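PDB 4FGQ: periplasmic protein from Legionella pneumophila subsp. pneumophila, which probably acts as a calcium-dependent periplasmic cysteine protease of the bacterial transglutaminase-like family. Local coordinates for residues P42-I45 / Q46-V50; N51-F54 / N55-N58; A90-K93 / Y94-V98. All coordinates share one frame; numbering follows the deposited sequence. Where two conformers were deposited one is given.

All three contacts are local: two join neighbouring turns of a helix, and contact 2 joins a helix end to the loop that follows it. Contact 1 and contact 2 follow one another on helix 43-55, at its start and its end; contact 3 lies on helix 86-100, which packs against it. Contact 3 is wholly buried near the centre of the chain, whereas the other two are partly buried, with one side at the surface. Their chemistry follows: contact 1 carries a surface salt bridge, contact 2 an aromatic cluster and a side-chain bond, contact 3 a threonine bonded to its own helix. K93 joins contacts 2 and 3, while L97 packs on L47 and V50 of contact 1.

Contact 1. Residues P42-I45 / Q46-V50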
ATOM      1  N   PRO A  42      -8.069   2.841  17.218  1.00 13.63           N
ATOM      2  CA  PRO A  42      -9.230   3.078  16.353  1.00 12.23           C
ATOM      3  C   PRO A  42      -8.853   2.950  14.869  1.00 12.07           C
ATOM      4  O   PRO A  42      -7.750   3.314  14.475  1.00 13.00           O
ATOM      5  CB  PRO A  42      -9.618   4.525  16.687  1.00 14.07           C
ATOM      6  CG  PRO A  42      -9.073   4.754  18.062  1.00 14.79           C
ATOM      7  CD  PRO A  42      -7.801   3.976  18.119  1.00 14.78           C
ATOM      8  N   VAL A  43      -9.762   2.409  14.064  1.00 11.41           N
ATOM      9  CA  VAL A  43      -9.489   2.181  12.644  1.00  9.01           C
ATOM     10  C   VAL A  43      -9.062   3.464  11.935  1.00 11.20           C
ATOM     11  O   VAL A  43      -8.154   3.459  11.099  1.00 11.66           O
ATOM     12  CB  VAL A  43     -10.724   1.546  11.948  1.00 11.04           C
ATOM     13  CG1 VAL A  43     -10.562   1.539  10.417  1.00 13.73           C
ATOM     14  CG2 VAL A  43     -10.941   0.130  12.431  1.00 17.38           C
ATOM     15  N   LYS A  44      -9.712   4.570  12.269  1.00 11.70           N
ATOM     16  CA  LYS A  44      -9.374   5.838  11.624  1.00 15.78           C
ATOM     17  C   LYS A  44      -7.917   6.220  11.892  1.00 14.07           C
ATOM     18  O   LYS A  44      -7.209   6.686  10.990  1.00 13.19           O
ATOM     19  CB  LYS A  44     -10.313   6.937  12.111  1.00 19.75           C
ATOM     20  CG  LYS A  44      -9.878   8.315  11.711  1.00 35.19           C
ATOM     21  CD  LYS A  44     -10.433   8.696  10.368  1.00 44.17           C
ATOM     22  CE  LYS A  44     -11.426   9.837  10.525  1.00 48.01           C
ATOM     23  NZ  LYS A  44     -10.797  11.050  11.135  1.00 46.96           N
ATOM     24  N   ILE A  45      -7.470   5.997  13.123  1.00 12.18           N
ATOM     25  CA  ILE A  45      -6.085   6.274  13.515  1.00 11.10           C
ATOM     26  C   ILE A  45      -5.124   5.320  12.811  1.00 14.43           C
ATOM     27  O   ILE A  45      -4.043   5.715  12.365  1.00 13.53           O
ATOM     28  CB  ILE A  45      -5.909   6.160  15.054  1.00 13.17           C
ATOM     29  CG1 ILE A  45      -6.705   7.254  15.769  1.00 20.08           C
ATOM     30  CG2 ILE A  45      -4.433   6.216  15.441  1.00 15.05           C
ATOM     31  CD1 ILE A  45      -6.249   8.677  15.461  1.00 24.02           C
ATOM     32  N   GLN A  46      -5.517   4.057  12.694  1.00 10.37           N
ATOM     33  CA  GLN A  46      -4.684   3.087  12.005  1.00  9.81           C
ATOM     34  C   GLN A  46      -4.491   3.508  10.559  1.00 11.96           C
ATOM     35  O   GLN A  46      -3.365   3.482  10.053  1.00 11.14           O
ATOM     36  CB  GLN A  46      -5.301   1.685  12.079  1.00  9.11           C
ATOM     37  CG  GLN A  46      -5.397   1.143  13.515  1.00  9.46           C
ATOM     38  CD  GLN A  46      -6.121  -0.191  13.550  1.00 12.67           C
ATOM     39  OE1 GLN A  46      -7.079  -0.396  12.807  1.00 13.94           O
ATOM     40  NE2 GLN A  46      -5.657  -1.108  14.397  1.00 15.26           N
ATOM     41  N   LEU A  47      -5.582   3.892   9.895  1.00  8.75           N
ATOM     42  CA  LEU A  47      -5.495   4.352   8.501  1.00 10.56           C
ATOM     43  C   LEU A  47      -4.605   5.585   8.376  1.00 10.69           C
ATOM     44  O   LEU A  47      -3.704   5.660   7.512  1.00 10.76           O
ATOM     45  CB  LEU A  47      -6.894   4.663   7.955  1.00 10.06           C
ATOM     46  CG  LEU A  47      -7.853   3.477   7.805  1.00 10.96           C
ATOM     47  CD1 LEU A  47      -9.279   3.942   7.515  1.00 10.90           C
ATOM     48  CD2 LEU A  47      -7.369   2.578   6.676  1.00 10.46           C
ATOM     49  N   GLU A  48      -4.840   6.555   9.240  1.00  8.79           N
ATOM     50  CA  GLU A  48      -4.108   7.819   9.173  1.00 11.05           C
ATOM     51  C   GLU A  48      -2.611   7.654   9.404  1.00 12.62           C
ATOM     52  O   GLU A  48      -1.793   8.228   8.682  1.00 11.22           O
ATOM     53  CB  GLU A  48      -4.686   8.816  10.170  1.00 12.22           C
ATOM     54  CG  GLU A  48      -6.029   9.368   9.758  1.00 14.00           C
ATOM     55  CD  GLU A  48      -6.592  10.335  10.773  1.00 24.51           C
ATOM     56  OE1 GLU A  48      -6.016  10.448  11.886  1.00 25.57           O
ATOM     57  OE2 GLU A  48      -7.621  10.976  10.460  1.00 23.93           O
ATOM     58  N   LYS A  49      -2.252   6.857  10.396  1.00  9.80           N
ATOM     59  CA  LYS A  49      -0.845   6.730  10.756  1.00  9.41           C
ATOM     60  C   LYS A  49      -0.062   5.812   9.811  1.00 12.43           C
ATOM     61  O   LYS A  49       1.107   6.068   9.533  1.00 10.25           O
ATOM     62  CB  LYS A  49      -0.693   6.339  12.233  1.00 12.99           C
ATOM     63  CG  LYS A  49      -1.119   7.466  13.157  1.00 12.82           C
ATOM     64  CD  LYS A  49      -0.901   7.126  14.628  1.00 17.20           C
ATOM     65  CE  LYS A  49      -1.366   8.281  15.516  1.00 20.50           C
ATOM     66  NZ  LYS A  49      -1.216   7.997  16.978  1.00 21.41           N
ATOM     67  N   VAL A  50      -0.691   4.765   9.277  1.00 10.80           N
ATOM     68  CA  VAL A  50      -0.013   3.978   8.251  1.00  9.60           C
ATOM     69  C   VAL A  50       0.176   4.849   7.011  1.00 11.61           C
ATOM     70  O   VAL A  50       1.252   4.866   6.385  1.00 10.57           O
ATOM     71  CB  VAL A  50      -0.791   2.693   7.909  1.00 10.43           C
ATOM     72  CG1 VAL A  50      -0.142   1.972   6.708  1.00 11.80           C
ATOM     73  CG2 VAL A  50      -0.811   1.783   9.122  1.00 12.15           C
TER
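K44 and E48, one turn apart at the start of helix 43-55, are joined twice: E48 N donates to K44 O, and K44 NZ forms a salt bridge with E48 OE2 at 3.2 Å. The lysine reaches the acid by bending at every torsion after the first, chi2 being 89°, and its ammonium comes to OE2 from above the carboxylate plane, 38° out of it. K44 CD lies 3.6 Å from E48 OE2, so the aliphatic chain passes close to that oxygen. P42 is the N-cap residue; its carbonyl opens the helical pattern, P42 O accepting from Q46 N at 3.0 Å. The carbonyls of V43 and I45 are taken in turn by L47 N and K49 N, both at 2.9 Å. The extended Q46 chain leaves its OE1 3.5 Å from V43 CA, while NE2 is satisfied by the carbonyl of L38. On the apolar side V43 CG1 meets L47 CD1 at 4.0 Å, the two chains running alongside. I45 and K49 are likewise side by side: CG2 of I45 touches CE of K49, on its extended chain, at 3.7 Å. Q46, L47 and V50 face helix 86-100, meeting V100, L97 and T96, and V43 and L47 rest on F126 of strand 119-126; K49 and V50 touch L38, the last residue of helix 22-38.

Contact 2. Residues N51-F54 / N55-N58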
ATOM      1  N   ASN A  51      -0.860   5.607   6.672  1.00 12.02           N
ATOM      2  CA  ASN A  51      -0.783   6.502   5.509  1.00 11.01           C
ATOM      3  C   ASN A  51       0.355   7.519   5.654  1.00 12.25           C
ATOM      4  O   ASN A  51       1.208   7.641   4.769  1.00 11.42           O
ATOM      5  CB  ASN A  51      -2.122   7.217   5.305  1.00 10.07           C
ATOM      6  CG  ASN A  51      -2.290   7.771   3.906  1.00 12.65           C
ATOM      7  OD1 ASN A  51      -1.979   7.102   2.909  1.00 14.11           O
ATOM      8  ND2 ASN A  51      -2.799   9.007   3.822  1.00 11.26           N
ATOM      9  N   SER A  52       0.378   8.231   6.776  1.00  9.11           N
ATOM     10  CA  SER A  52       1.369   9.290   6.991  1.00 11.11           C
ATOM     11  C   SER A  52       2.789   8.749   7.171  1.00 10.10           C
ATOM     12  O   SER A  52       3.767   9.375   6.721  1.00 12.71           O
ATOM     13  CB  SER A  52       0.955  10.199   8.158  1.00 12.65           C
ATOM     14  OG  SER A  52       0.972   9.517   9.410  1.00 11.24           O
ATOM     15  N   PHE A  53       2.912   7.583   7.809  1.00  8.95           N
ATOM     16  CA  PHE A  53       4.227   6.966   7.987  1.00 11.52           C
ATOM     17  C   PHE A  53       4.855   6.701   6.634  1.00  9.10           C
ATOM     18  O   PHE A  53       6.000   7.079   6.390  1.00 12.78           O
ATOM     19  CB  PHE A  53       4.134   5.642   8.764  1.00 10.06           C
ATOM     20  CG  PHE A  53       5.479   4.985   8.997  1.00 13.78           C
ATOM     21  CD1 PHE A  53       6.288   5.384  10.042  1.00 18.61           C
ATOM     22  CD2 PHE A  53       5.920   3.964   8.167  1.00 12.54           C
ATOM     23  CE1 PHE A  53       7.529   4.779  10.253  1.00 19.79           C
ATOM     24  CE2 PHE A  53       7.154   3.362   8.368  1.00 15.16           C
ATOM     25  CZ  PHE A  53       7.959   3.767   9.412  1.00 15.30           C
ATOM     26  N   PHE A  54       4.114   6.041   5.756  1.00  7.65           N
ATOM     27  CA  PHE A  54       4.706   5.696   4.464  1.00  9.12           C
ATOM     28  C   PHE A  54       4.797   6.865   3.508  1.00 11.06           C
ATOM     29  O   PHE A  54       5.652   6.861   2.628  1.00 12.66           O
ATOM     30  CB  PHE A  54       4.009   4.474   3.858  1.00 10.14           C
ATOM     31  CG  PHE A  54       4.376   3.215   4.571  1.00 10.59           C
ATOM     32  CD1 PHE A  54       5.692   2.790   4.571  1.00 13.33           C
ATOM     33  CD2 PHE A  54       3.447   2.518   5.330  1.00 13.62           C
ATOM     34  CE1 PHE A  54       6.081   1.658   5.263  1.00 14.28           C
ATOM     35  CE2 PHE A  54       3.833   1.370   6.025  1.00 14.70           C
ATOM     36  CZ  PHE A  54       5.152   0.944   5.987  1.00 16.03           C
ATOM     37  N   ASN A  55       3.965   7.888   3.697  1.00  9.76           N
ATOM     38  CA  ASN A  55       4.001   9.013   2.758  1.00 14.21           C
ATOM     39  C   ASN A  55       5.266   9.851   2.831  1.00 16.46           C
ATOM     40  O   ASN A  55       5.521  10.656   1.933  1.00 19.20           O
ATOM     41  CB  ASN A  55       2.754   9.892   2.861  1.00 12.23           C
ATOM     42  CG  ASN A  55       1.606   9.337   2.062  1.00 13.18           C
ATOM     43  OD1 ASN A  55       1.805   8.464   1.212  1.00 14.69           O
ATOM     44  ND2 ASN A  55       0.394   9.821   2.328  1.00 13.75           N
ATOM     45  N   GLN A  56       6.058   9.630   3.880  1.00 13.06           N
ATOM     46  CA  GLN A  56       7.346  10.307   4.089  1.00 12.88           C
ATOM     47  C   GLN A  56       8.490   9.699   3.271  1.00 15.17           C
ATOM     48  O   GLN A  56       9.573  10.263   3.241  1.00 15.49           O
ATOM     49  CB  GLN A  56       7.771  10.203   5.572  1.00 19.17           C
ATOM     50  CG  GLN A  56       8.432   8.830   5.886  1.00 17.96           C
ATOM     51  CD  GLN A  56       9.051   8.714   7.249  1.00 28.60           C
ATOM     52  OE1 GLN A  56      10.016   9.413   7.572  1.00 33.53           O
ATOM     53  NE2 GLN A  56       8.526   7.798   8.055  1.00 26.10           N
ATOM     54  N   PHE A  57       8.281   8.533   2.660  1.00 11.00           N
ATOM     55  CA  PHE A  57       9.365   7.838   1.945  1.00 11.86           C
ATOM     56  C   PHE A  57       9.614   8.443   0.550  1.00 10.83           C
ATOM     57  O   PHE A  57       8.865   9.307   0.096  1.00 14.93           O
ATOM     58  CB  PHE A  57       9.041   6.333   1.810  1.00 14.69           C
ATOM     59  CG  PHE A  57       9.250   5.525   3.075  1.00 17.02           C
ATOM     60  CD1 PHE A  57       8.484   5.740   4.201  1.00 13.84           C
ATOM     61  CD2 PHE A  57      10.176   4.494   3.098  1.00 22.15           C
ATOM     62  CE1 PHE A  57       8.682   4.988   5.359  1.00 16.97           C
ATOM     63  CE2 PHE A  57      10.371   3.732   4.240  1.00 28.26           C
ATOM     64  CZ  PHE A  57       9.614   3.982   5.374  1.00 24.98           C
ATOM     65  N   ASN A  58      10.682   8.003  -0.119  1.00 12.13           N
ATOM     66  CA  ASN A  58      11.028   8.486  -1.455  0.53 14.78           C
ATOM     67  C   ASN A  58      10.013   8.036  -2.500  1.00 15.00           C
ATOM     68  O   ASN A  58       9.744   6.842  -2.628  1.00 16.78           O
ATOM     69  CB  ASN A  58      12.412   7.966  -1.858  0.53 17.31           C
ATOM     70  CG  ASN A  58      13.534   8.667  -1.125  0.53 19.68           C
ATOM     71  OD1 ASN A  58      13.478   9.873  -0.907  0.53 25.30           O
ATOM     72  ND2 ASN A  58      14.566   7.917  -0.750  0.53 27.57           N
TER
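F53 and F54, on the last turn of helix 43-55, meet F57 in a local contact between residues three and four apart, where the chain leaves for strand 58-59. F57 reaches back to both, its CE1 lying 3.7 Å from F53 CE2 and 3.8 Å from F54 CD1. Both ring pairs are oblique, F53 and F57 with planes at 57°, F54 and F57 at 40°. CD1 of F54 sits over a face of F57, while F53 O meets the F57 ring at its edge. F53 CD2 in turn lies over the centre of the F54 ring, which closes the three into an aromatic cluster. One face of the F53 ring, swung out by a chi1 of -179°, is met off-centre by Q56 NE2, 3.8 Å from F53 CD1. The backbone bonding changes from N55 N to N51 O, four residues back, to F57 N to F54 O, three back, at 3.1 Å. Q56 NE2 donates to F53 O at 3.1 Å, with the acceptor close to its amide plane. The amides of N51 and N55 cross steeply, and OD1 of each accepts from K93 NZ of helix 86-100; N55 ND2 donates to D138 O. F54 meets W31 edge-to-face and packs on I92, while F57 touches F78 and I79 of helix 75-81, its side chain about 9 Å from that of D88, a calcium ligand of this protein, though no ion is bound to this chain in the model.

Contact 3. Residues A90-K93 / Y94-V98; sequences AIIK and YFTLV
T96 and I92 share a doubly bonded contact on helix 86-100, a threonine hydroxyl bonded back to the carbonyl of its own helix. T96 OG1 donates to I92 O at 2.7 Å, and T96 N donates to the same I92 O at 3.0 Å; the two donors approach from opposite faces of the carbonyl plane, so this acceptor is gripped twice. The hydroxyl lies beside the backbone N, anti to the carbonyl carbon (chi1 -60°), which turns it down the helix toward I92 O and sets T96 OG1 3.8 Å from I92 CG1. On another side I91 and F95 run alongside each other: I91 CG2 comes in at the edge of the F95 ring, near its plane, 3.9 Å from F95 CD2 and CE2 alike. F95 N donates to I91 O, and L97 N to K93 O at 2.9 Å, with the CG and CD1 of L97 packed against that carbonyl. Y94 N completes the set by donating to A90 O.

Further out, neighbouring elements hold these side chains. I91 and F95 are covered by helix 183-192 through L188, and I92 touches P75, F78 and I79 of helix 75-81. The OH of Y94 bonds S104 OG and A161 N. Toward the start of the helix, the side chain of I91 is about 5 Å from those of E87 and D88, both of the calcium site. T96 OG1, besides donating to I92 O, accepts from W31 NE1 of helix 22-38, which fixes the rotation of the hydroxyl.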
ATOM      1  N   ALA A  90       1.166   1.983  -2.187  1.00 10.51           N
ATOM      2  CA  ALA A  90      -0.138   1.394  -1.884  1.00  9.31           C
ATOM      3  C   ALA A  90       0.006  -0.032  -1.353  1.00 11.01           C
ATOM      4  O   ALA A  90      -0.717  -0.446  -0.440  1.00 13.10           O
ATOM      5  CB  ALA A  90      -1.039   1.423  -3.117  1.00 12.52           C
ATOM      6  N   ILE A  91       0.961  -0.765  -1.914  1.00 10.05           N
ATOM      7  CA  ILE A  91       1.206  -2.148  -1.512  1.00 10.44           C
ATOM      8  C   ILE A  91       1.691  -2.270  -0.064  1.00 13.55           C
ATOM      9  O   ILE A  91       1.156  -3.073   0.710  1.00 12.99           O
ATOM     10  CB  ILE A  91       2.172  -2.843  -2.491  1.00 13.71           C
ATOM     11  CG1 ILE A  91       1.482  -3.054  -3.845  1.00 11.14           C
ATOM     12  CG2 ILE A  91       2.684  -4.155  -1.888  1.00 15.15           C
ATOM     13  CD1 ILE A  91       2.453  -3.363  -4.986  1.00 15.83           C
ATOM     14  N   ILE A  92       2.674  -1.466   0.331  1.00 11.93           N
ATOM     15  CA  ILE A  92       3.161  -1.558   1.702  1.00 10.48           C
ATOM     16  C   ILE A  92       2.125  -1.042   2.706  1.00 11.78           C
ATOM     17  O   ILE A  92       2.002  -1.583   3.809  1.00 11.15           O
ATOM     18  CB  ILE A  92       4.579  -0.941   1.902  1.00 14.41           C
ATOM     19  CG1 ILE A  92       5.084  -1.248   3.315  1.00 14.10           C
ATOM     20  CG2 ILE A  92       4.572   0.558   1.639  1.00 12.06           C
ATOM     21  CD1 ILE A  92       6.599  -1.147   3.468  1.00 12.38           C
ATOM     22  N   LYS A  93       1.354  -0.026   2.322  1.00 10.89           N
ATOM     23  CA  LYS A  93       0.274   0.440   3.189  1.00 10.47           C
ATOM     24  C   LYS A  93      -0.742  -0.670   3.422  1.00 13.07           C
ATOM     25  O   LYS A  93      -1.212  -0.863   4.549  1.00 11.00           O
ATOM     26  CB  LYS A  93      -0.414   1.667   2.593  1.00 13.18           C
ATOM     27  CG  LYS A  93       0.416   2.948   2.691  1.00 12.09           C
ATOM     28  CD  LYS A  93      -0.291   4.091   1.971  1.00 11.88           C
ATOM     29  CE  LYS A  93       0.634   5.303   1.799  1.00 11.31           C
ATOM     30  NZ  LYS A  93      -0.084   6.397   1.062  1.00 10.94           N
ATOM     31  N   TYR A  94      -1.084  -1.379   2.349  1.00 11.39           N
ATOM     32  CA  TYR A  94      -2.031  -2.487   2.422  1.00 11.98           C
ATOM     33  C   TYR A  94      -1.544  -3.558   3.401  1.00 11.08           C
ATOM     34  O   TYR A  94      -2.248  -3.908   4.347  1.00 11.70           O
ATOM     35  CB  TYR A  94      -2.275  -3.095   1.033  1.00 12.09           C
ATOM     36  CG  TYR A  94      -2.961  -4.449   1.092  1.00 12.04           C
ATOM     37  CD1 TYR A  94      -4.327  -4.553   1.333  1.00 12.33           C
ATOM     38  CD2 TYR A  94      -2.230  -5.622   0.936  1.00 15.84           C
ATOM     39  CE1 TYR A  94      -4.956  -5.816   1.395  1.00 13.62           C
ATOM     40  CE2 TYR A  94      -2.833  -6.864   1.010  1.00 16.82           C
ATOM     41  CZ  TYR A  94      -4.191  -6.958   1.242  1.00 15.70           C
ATOM     42  OH  TYR A  94      -4.768  -8.206   1.307  1.00 16.54           O
ATOM     43  N   PHE A  95      -0.342  -4.079   3.187  1.00 12.75           N
ATOM     44  CA  PHE A  95       0.138  -5.165   4.044  1.00 14.13           C
ATOM     45  C   PHE A  95       0.290  -4.722   5.495  1.00 13.66           C
ATOM     46  O   PHE A  95       0.038  -5.493   6.427  1.00 13.36           O
ATOM     47  CB  PHE A  95       1.436  -5.774   3.500  1.00 14.53           C
ATOM     48  CG  PHE A  95       1.206  -6.743   2.382  1.00 14.08           C
ATOM     49  CD1 PHE A  95       0.580  -7.961   2.628  1.00 17.20           C
ATOM     50  CD2 PHE A  95       1.594  -6.436   1.084  1.00 14.15           C
ATOM     51  CE1 PHE A  95       0.354  -8.871   1.600  1.00 15.03           C
ATOM     52  CE2 PHE A  95       1.373  -7.337   0.046  1.00 15.96           C
ATOM     53  CZ  PHE A  95       0.750  -8.557   0.302  1.00 15.66           C
ATOM     54  N   THR A  96       0.666  -3.469   5.692  1.00 11.23           N
ATOM     55  CA  THR A  96       0.877  -2.971   7.043  1.00 10.91           C
ATOM     56  C   THR A  96      -0.460  -2.831   7.768  1.00 14.51           C
ATOM     57  O   THR A  96      -0.576  -3.191   8.938  1.00 12.89           O
ATOM     58  CB  THR A  96       1.621  -1.635   7.025  1.00 11.15           C
ATOM     59  OG1 THR A  96       2.893  -1.826   6.398  1.00 12.95           O
ATOM     60  CG2 THR A  96       1.856  -1.123   8.443  1.00 11.84           C
ATOM     61  N   LEU A  97      -1.478  -2.344   7.058  1.00 10.74           N
ATOM     62  CA  LEU A  97      -2.815  -2.231   7.653  1.00 12.67           C
ATOM     63  C   LEU A  97      -3.396  -3.595   8.011  1.00 14.12           C
ATOM     64  O   LEU A  97      -4.031  -3.742   9.056  1.00 12.81           O
ATOM     65  CB  LEU A  97      -3.758  -1.431   6.749  1.00 12.14           C
ATOM     66  CG  LEU A  97      -3.482   0.077   6.893  1.00 11.90           C
ATOM     67  CD1 LEU A  97      -4.009   0.836   5.678  1.00 11.19           C
ATOM     68  CD2 LEU A  97      -4.123   0.625   8.194  1.00 10.00           C
ATOM     69  N   VAL A  98      -3.180  -4.593   7.161  1.00 11.80           N
ATOM     70  CA  VAL A  98      -3.610  -5.955   7.484  1.00 13.77           C
ATOM     71  C   VAL A  98      -2.890  -6.422   8.752  1.00 13.76           C
ATOM     72  O   VAL A  98      -3.499  -7.008   9.651  1.00 16.28           O
ATOM     73  CB  VAL A  98      -3.368  -6.920   6.300  1.00 14.96           C
ATOM     74  CG1 VAL A  98      -3.573  -8.371   6.734  1.00 18.91           C
ATOM     75  CG2 VAL A  98      -4.284  -6.551   5.124  1.00 12.46           C
TER